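Local coordinates for protein acetoacetate decarboxylase (Sphingomonas wittichii, PDB 5UPB) that probably acts as a lyase of the acetoacetate decarboxylase-like superfamily, on a keto-acid or related carbonyl substrate, at residues D26-Y31 / I126-P131; A56-F61 / N82-S87. All blocks are in the same frame, centred on the assembly; numbering follows the deposited sequence.

Contact 1: residues D26-Y31 / I126-P131; sequences DMLTVY and ITLARP
Leu128 drives both of its methyl groups onto the backbone and CB atoms of strand 26-31, and here the packing is tight. CD1 rests on CB of Leu28 at 3.7 Å, while CD2 comes to 3.3 Å from the backbone O of Asp26. With CG anti to the backbone N (chi1 173°) the Leu128 side chain reaches out to strand 26-31, and its two methyls touch it at Asp26 and at Leu28. Leu28 is buried, and its own side chain goes on to Val147. No hydrogen bond joins the two segments: their short axes cross at 97° with 8.3 Å between them. This is face-on, near-orthogonal packing of strands from different parts of the acetoacetate decarboxylase beta fold, strand 21-34 pairing with 53-65 and 235-249 and strand 125-129 pairing with 146-153. Away from buried Leu28, towards the partly exposed Asp26 and Arg130, the contact is looser. The Arg130 chain bends at chi3 and brings its guanidinium over Asp26, whose CB lies 3.6 Å from the guanidinium plane, towards the rim of that face. Carboxylate and guanidinium are stacked with their planes 23° apart, CG of Asp26 lying 3.4 Å from NH2 of Arg130. The salt bridge is accordingly long, 3.6 Å from Asp26 OD2 to Arg130 NH2, and no N-H points at the oxygen; the attraction is one of charge alone. Each group takes its directed bonds elsewhere. Asp26 OD1 is hydrogen-bonded to Ser244 and to His132 of the second subunit, and Arg130 NH1 to Thr242, whose hydroxyl is also bonded to the carbonyl of Met27.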
# COMPACT_ATOMS: atom_id res chain seq x y z
N ASP A 26 3.87 -19.49 -8.09
CA ASP A 26 3.64 -20.41 -6.99
C ASP A 26 2.20 -20.25 -6.52
O ASP A 26 1.73 -19.13 -6.33
CB ASP A 26 4.63 -20.17 -5.86
CG ASP A 26 6.08 -20.33 -6.30
OD1 ASP A 26 6.35 -21.11 -7.23
OD2 ASP A 26 6.95 -19.70 -5.72
N MET A 27 1.53 -21.38 -6.28
CA MET A 27 0.08 -21.39 -6.10
C MET A 27 -0.27 -22.13 -4.82
O MET A 27 0.33 -23.16 -4.49
CB MET A 27 -0.64 -22.12 -7.25
CG MET A 27 -0.36 -21.55 -8.63
SD MET A 27 -1.15 -20.00 -8.85
CE MET A 27 -2.85 -20.50 -9.03
N LEU A 28 -1.26 -21.59 -4.11
CA LEU A 28 -1.97 -22.29 -3.04
C LEU A 28 -3.42 -22.42 -3.48
O LEU A 28 -4.07 -21.41 -3.79
CB LEU A 28 -1.87 -21.51 -1.73
CG LEU A 28 -2.82 -21.93 -0.61
CD1 LEU A 28 -2.53 -23.39 -0.21
CD2 LEU A 28 -2.68 -21.00 0.62
N THR A 29 -3.92 -23.65 -3.53
CA THR A 29 -5.25 -23.91 -4.04
C THR A 29 -6.04 -24.82 -3.10
O THR A 29 -5.53 -25.85 -2.62
CB THR A 29 -5.17 -24.54 -5.43
OG1 THR A 29 -4.48 -23.64 -6.30
CG2 THR A 29 -6.55 -24.84 -6.00
N VAL A 30 -7.30 -24.44 -2.86
CA VAL A 30 -8.25 -25.24 -2.12
C VAL A 30 -9.45 -25.50 -3.02
O VAL A 30 -10.06 -24.57 -3.57
CB VAL A 30 -8.67 -24.58 -0.81
CG1 VAL A 30 -9.78 -25.41 -0.15
CG2 VAL A 30 -7.47 -24.45 0.08
N TYR A 31 -9.78 -26.77 -3.18
CA TYR A 31 -10.96 -27.17 -3.92
C TYR A 31 -12.15 -27.30 -2.99
O TYR A 31 -12.02 -27.74 -1.84
CB TYR A 31 -10.69 -28.48 -4.64
CG TYR A 31 -9.61 -28.33 -5.67
CD1 TYR A 31 -9.85 -27.65 -6.87
CD2 TYR A 31 -8.35 -28.89 -5.47
CE1 TYR A 31 -8.85 -27.49 -7.82
CE2 TYR A 31 -7.34 -28.74 -6.42
CZ TYR A 31 -7.60 -28.06 -7.60
OH TYR A 31 -6.61 -27.93 -8.55
N ILE A 126 -2.95 -8.88 -1.39
CA ILE A 126 -2.90 -10.34 -1.41
C ILE A 126 -1.52 -10.78 -0.96
O ILE A 126 -0.51 -10.27 -1.45
CB ILE A 126 -3.16 -10.92 -2.82
CG1 ILE A 126 -4.53 -10.47 -3.33
CG2 ILE A 126 -3.08 -12.45 -2.78
CD1 ILE A 126 -4.45 -9.39 -4.36
N THR A 127 -1.47 -11.74 -0.03
CA THR A 127 -0.19 -12.31 0.38
C THR A 127 -0.25 -13.83 0.27
O THR A 127 -1.19 -14.45 0.78
CB THR A 127 0.15 -11.97 1.83
OG1 THR A 127 0.32 -10.56 2.00
CG2 THR A 127 1.44 -12.72 2.21
N LEU A 128 0.76 -14.40 -0.37
CA LEU A 128 1.02 -15.84 -0.33
C LEU A 128 2.31 -16.06 0.45
O LEU A 128 3.35 -15.48 0.12
CB LEU A 128 1.18 -16.41 -1.74
CG LEU A 128 1.64 -17.89 -1.75
CD1 LEU A 128 0.60 -18.79 -1.11
CD2 LEU A 128 1.90 -18.36 -3.16
N ALA A 129 2.25 -16.86 1.52
CA ALA A 129 3.44 -17.19 2.28
C ALA A 129 3.70 -18.69 2.19
O ALA A 129 2.84 -19.49 2.57
CB ALA A 129 3.32 -16.79 3.75
N ARG A 130 4.87 -19.05 1.71
CA ARG A 130 5.37 -20.44 1.74
C ARG A 130 6.71 -20.48 2.45
O ARG A 130 7.46 -19.49 2.44
CB ARG A 130 5.47 -21.06 0.34
CG ARG A 130 4.21 -20.86 -0.42
CD ARG A 130 4.04 -21.81 -1.61
NE ARG A 130 5.21 -21.92 -2.45
CZ ARG A 130 5.40 -22.90 -3.34
NH1 ARG A 130 4.49 -23.87 -3.54
NH2 ARG A 130 6.50 -22.89 -4.06
N PRO A 131 7.02 -21.59 3.11
CA PRO A 131 8.30 -21.70 3.82
C PRO A 131 9.48 -21.67 2.86
O PRO A 131 9.55 -22.42 1.88
CB PRO A 131 8.18 -23.04 4.54
CG PRO A 131 7.25 -23.87 3.66
CD PRO A 131 6.27 -22.87 3.09

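Contact 2: residues A56-F61 / N82-S87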
# COMPACT_ATOMS: atom_id res chain seq x y z
N ALA A 56 -10.62 -22.19 -4.97
CA ALA A 56 -10.06 -20.96 -4.42
C ALA A 56 -8.54 -21.02 -4.53
O ALA A 56 -7.96 -22.08 -4.28
CB ALA A 56 -10.48 -20.79 -2.97
N TYR A 57 -7.90 -19.93 -5.00
CA TYR A 57 -6.44 -19.90 -4.96
C TYR A 57 -5.91 -18.55 -4.54
O TYR A 57 -6.54 -17.50 -4.72
CB TYR A 57 -5.79 -20.30 -6.31
CG TYR A 57 -5.93 -19.33 -7.47
CD1 TYR A 57 -5.17 -18.17 -7.54
CD2 TYR A 57 -6.81 -19.58 -8.49
CE1 TYR A 57 -5.31 -17.29 -8.61
CE2 TYR A 57 -6.95 -18.72 -9.56
CZ TYR A 57 -6.21 -17.58 -9.61
OH TYR A 57 -6.33 -16.74 -10.68
N VAL A 58 -4.70 -18.61 -3.98
CA VAL A 58 -3.85 -17.44 -3.80
C VAL A 58 -2.51 -17.77 -4.43
O VAL A 58 -1.95 -18.84 -4.16
CB VAL A 58 -3.63 -17.11 -2.31
CG1 VAL A 58 -2.67 -15.94 -2.20
CG2 VAL A 58 -4.96 -16.87 -1.62
N GLY A 59 -2.03 -16.90 -5.30
CA GLY A 59 -0.78 -17.14 -5.99
C GLY A 59 0.11 -15.92 -6.08
O GLY A 59 -0.35 -14.76 -6.06
N ALA A 60 1.40 -16.20 -6.20
CA ALA A 60 2.43 -15.21 -6.51
C ALA A 60 2.92 -15.44 -7.92
O ALA A 60 3.47 -16.51 -8.23
CB ALA A 60 3.57 -15.30 -5.48
N PHE A 61 2.71 -14.44 -8.78
CA PHE A 61 2.92 -14.55 -10.22
C PHE A 61 4.06 -13.66 -10.67
O PHE A 61 4.31 -12.58 -10.13
CB PHE A 61 1.64 -14.16 -11.01
CG PHE A 61 0.51 -15.08 -10.82
CD1 PHE A 61 -0.26 -15.03 -9.67
CD2 PHE A 61 0.21 -16.04 -11.77
CE1 PHE A 61 -1.33 -15.94 -9.48
CE2 PHE A 61 -0.82 -16.94 -11.58
CZ PHE A 61 -1.59 -16.88 -10.43
N ASN A 82 0.56 -10.45 -7.19
CA ASN A 82 -0.14 -11.48 -6.45
C ASN A 82 -1.60 -11.45 -6.81
O ASN A 82 -2.17 -10.38 -7.10
CB ASN A 82 0.03 -11.27 -4.96
CG ASN A 82 1.46 -11.18 -4.58
OD1 ASN A 82 2.19 -12.15 -4.67
ND2 ASN A 82 1.92 -9.96 -4.31
N GLU A 83 -2.23 -12.60 -6.71
CA GLU A 83 -3.61 -12.74 -7.12
C GLU A 83 -4.33 -13.79 -6.30
O GLU A 83 -3.76 -14.83 -5.94
CB GLU A 83 -3.67 -13.12 -8.59
CG GLU A 83 -5.06 -13.26 -9.16
CD GLU A 83 -5.03 -13.41 -10.69
OE1 GLU A 83 -4.88 -12.38 -11.38
OE2 GLU A 83 -5.10 -14.54 -11.20
N ALA A 84 -5.61 -13.49 -5.99
CA ALA A 84 -6.49 -14.44 -5.33
C ALA A 84 -7.78 -14.55 -6.13
O ALA A 84 -8.30 -13.56 -6.66
CB ALA A 84 -6.78 -13.99 -3.90
N ALA A 85 -8.36 -15.74 -6.15
CA ALA A 85 -9.55 -15.94 -6.95
C ALA A 85 -10.44 -17.02 -6.38
O ALA A 85 -9.98 -17.97 -5.73
CB ALA A 85 -9.21 -16.29 -8.39
N LEU A 86 -11.72 -16.89 -6.71
CA LEU A 86 -12.73 -17.93 -6.55
C LEU A 86 -13.29 -18.24 -7.92
O LEU A 86 -13.89 -17.37 -8.56
CB LEU A 86 -13.84 -17.45 -5.60
CG LEU A 86 -13.33 -17.07 -4.21
CD1 LEU A 86 -14.37 -16.30 -3.41
CD2 LEU A 86 -12.97 -18.35 -3.48
N SER A 87 -13.07 -19.46 -8.41
CA SER A 87 -13.42 -19.85 -9.77
C SER A 87 -14.38 -21.02 -9.75
O SER A 87 -14.29 -21.90 -8.89
CB SER A 87 -12.18 -20.26 -10.63
OG SER A 87 -11.22 -19.24 -10.69
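An antiparallel ladder in the buried beta core of the acetoacetate decarboxylase fold joins strands 53-65 and 80-92. Tyr57 with Ala85 and Gly59 with Glu83 are its hydrogen-bonded pairs; the shortest of the four backbone bonds, Gly59 N to Glu83 O, is 2.8 Å long and runs close to the C=O axis of Glu83. Ala56, Val58, Ala84 and Leu86 make the apolar part of one face, where CB of Ala56 meets CD2 of Leu86 at 3.5 Å and strand 156-166 adds cover through Phe159 and Leu161. On the other face lie Tyr57, Glu83 and Ala85. Tyr57 takes the crowded position between backbone N and carbonyl carbon (chi1 70°), which folds its ring back across the ladder. CB of Ala85 sits over one ring face in a CH-pi contact, 3.8 Å from the centroid. The phenol OH donates to OE2 of Glu83 over 2.6 Å, arriving on the anti side and 22° out of the carboxylate plane. With OE1 in a salt bridge to Lys121, both oxygens of this buried carboxylate have partners. A phenylalanine in place of Tyr57 would probably keep the cover over Ala85 but leave OE2 without this donor and Glu83 freer to turn. Phe61 lies above Gly59, where a CB would strike its ring, and CE1 of Phe61 touches CB of Glu83 at 3.8 Å.

The centres of contacts 1 and 2 lie about 7 Å apart, and the two meet through neighbouring antiparallel strands, 21-34 and 53-65. Along the chain the order is 26-31, 56-61, 82-87, 126-131, so contact 1 brackets both strands of contact 2. The strands interlock by probable backbone hydrogen bonds, such as Val30 O to Ala56 N at 2.8 Å, and Met27 packs against Phe61. Segments 26-31, 56-61 and 82-87 thus follow one another across a continuous run of sheet. Strand 125-129 lies over it, Leu128 also reaching Val58. Contact 1 lies where subunits meet, Asp26 bonding His132 of the second subunit, whereas no other chain touches the segments of contact 2.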